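Local coordinates for protein HTH-type transcriptional regulator yiaJ (Escherichia coli, PDB 1YSQ) that represses transcription of the yiaKLMNOPQRS operon, which may serve in the use of 2,3-diketo-L-gulonate, and is represented here by its IclR-type C-terminal domain, at residues V137-I140 and V144-A147. Sequence-based numbering, arbitrary orientation.
Sequences VFDI and VPYA. With PO4 (phosphate ion), chain D.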
loop_
_atom_site.group_PDB
_atom_site.type_symbol
_atom_site.label_atom_id
_atom_site.label_comp_id
_atom_site.label_asym_id
_atom_site.label_seq_id
_atom_site.Cartn_x
_atom_site.Cartn_y
_atom_site.Cartn_z
ATOM N N VAL A 137 -1.815 -1.343 -8.476
ATOM C CA VAL A 137 -2.888 -1.316 -9.470
ATOM C C VAL A 137 -2.191 -0.841 -10.739
ATOM O O VAL A 137 -1.671 0.270 -10.784
ATOM C CB VAL A 137 -4.021 -0.322 -9.091
ATOM C CG1 VAL A 137 -5.058 -0.170 -10.241
ATOM C CG2 VAL A 137 -4.683 -0.753 -7.791
ATOM N N PHE A 138 -2.118 -1.702 -11.746
ATOM C CA PHE A 138 -1.353 -1.365 -12.947
ATOM C C PHE A 138 -2.211 -0.590 -13.945
ATOM O O PHE A 138 -3.408 -0.872 -14.080
ATOM C CB PHE A 138 -0.830 -2.654 -13.614
ATOM C CG PHE A 138 0.271 -3.341 -12.838
ATOM C CD1 PHE A 138 1.564 -2.811 -12.817
ATOM C CD2 PHE A 138 0.011 -4.530 -12.148
ATOM C CE1 PHE A 138 2.599 -3.452 -12.104
ATOM C CE2 PHE A 138 1.028 -5.185 -11.428
ATOM C CZ PHE A 138 2.335 -4.631 -11.412
ATOM N N ASP A 139 -1.611 0.362 -14.652
ATOM C CA ASP A 139 -2.277 0.906 -15.844
ATOM C C ASP A 139 -1.998 -0.004 -17.058
ATOM O O ASP A 139 -1.317 -1.030 -16.926
ATOM C CB ASP A 139 -1.931 2.381 -16.099
ATOM C CG ASP A 139 -0.477 2.612 -16.552
ATOM O OD1 ASP A 139 0.241 1.663 -16.973
ATOM O OD2 ASP A 139 0.023 3.758 -16.531
ATOM N N ILE A 140 -2.531 0.360 -18.226
ATOM C CA ILE A 140 -2.381 -0.471 -19.431
ATOM C C ILE A 140 -0.918 -0.685 -19.831
ATOM O O ILE A 140 -0.596 -1.669 -20.501
ATOM C CB ILE A 140 -3.207 0.093 -20.633
ATOM C CG1 ILE A 140 -2.971 1.595 -20.812
ATOM C CG2 ILE A 140 -4.707 -0.243 -20.474
ATOM C CD1 ILE A 140 -3.128 2.079 -22.251
ATOM N N VAL A 144 2.424 1.992 -12.342
ATOM C CA VAL A 144 1.668 1.824 -11.101
ATOM C C VAL A 144 1.168 3.194 -10.573
ATOM O O VAL A 144 1.827 3.839 -9.757
ATOM C CB VAL A 144 2.528 1.105 -10.015
ATOM C CG1 VAL A 144 1.693 0.833 -8.742
ATOM C CG2 VAL A 144 3.134 -0.210 -10.566
ATOM N N PRO A 145 0.043 3.665 -11.088
ATOM C CA PRO A 145 -0.516 4.945 -10.635
ATOM C C PRO A 145 -1.181 4.886 -9.246
ATOM O O PRO A 145 -1.264 5.923 -8.577
ATOM C CB PRO A 145 -1.536 5.277 -11.744
ATOM C CG PRO A 145 -2.000 3.932 -12.208
ATOM C CD PRO A 145 -0.736 3.087 -12.203
ATOM N N TYR A 146 -1.633 3.702 -8.825
ATOM C CA TYR A 146 -2.432 3.535 -7.596
ATOM C C TYR A 146 -2.017 2.235 -6.929
ATOM O O TYR A 146 -1.397 1.378 -7.556
ATOM C CB TYR A 146 -3.945 3.471 -7.876
ATOM C CG TYR A 146 -4.447 4.604 -8.720
ATOM C CD1 TYR A 146 -4.646 5.873 -8.174
ATOM C CD2 TYR A 146 -4.689 4.422 -10.076
ATOM C CE1 TYR A 146 -5.073 6.928 -8.964
ATOM C CE2 TYR A 146 -5.129 5.475 -10.867
ATOM C CZ TYR A 146 -5.312 6.710 -10.305
ATOM O OH TYR A 146 -5.744 7.733 -11.094
ATOM N N ALA A 147 -2.387 2.090 -5.662
ATOM C CA ALA A 147 -2.065 0.885 -4.914
ATOM C C ALA A 147 -3.137 0.675 -3.851
ATOM O O ALA A 147 -3.817 1.624 -3.438
ATOM C CB ALA A 147 -0.668 1.016 -4.280
HETATM P P PO4 D . 5.373 4.109 -10.390
HETATM O O1 PO4 D . 4.269 4.366 -9.386
HETATM O O2 PO4 D . 6.256 2.971 -9.908
HETATM O O3 PO4 D . 4.772 3.788 -11.744
HETATM O O4 PO4 D . 6.205 5.372 -10.446
#
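Val137 and Tyr146 form the antiparallel hydrogen-bonded pair at the base of a hairpin, where strand 130-137 ends and strand 146-153 begins. Val137 N donates to Tyr146 O over 2.9 Å. Both side chains rise from the same face of the sheet, their CB atoms 4.0 Å apart. The return bond of the pair, from Tyr146 N to Val137 O, does not form, the two atoms being 4.0 Å apart; Pro145 CD comes nearer to that oxygen, at 3.3 Å, and the proline ring also rests against CB of Asp139. Beyond the pair, with Val144 CG1 opposite the backbone N (chi1 -176°), CG2 falls beside that N and meets CE1 of Phe138 at 3.6 Å, the two side chains crossing at a slant.

This compact base gives way to a looser tip. Asp139 turns its carboxylate into the connecting loop, where OD1 accepts from His141 N and OD2 forms a salt bridge with Arg143. On the side of Val144 turned from residues 137-140, its N-H binds O3 of a phosphate ion at 3.0 Å; the ion probably comes from the crystallisation liquor.

In the IclR effector-binding domain, of the GAF clan, the hairpin joins two neighbouring strands of the antiparallel sheet. Val137 packs on Ile176 and Ser177 of helix 162-182 and on Phe31 of strand 28-35, while Val144 and Ala147 lie against helix 68-75.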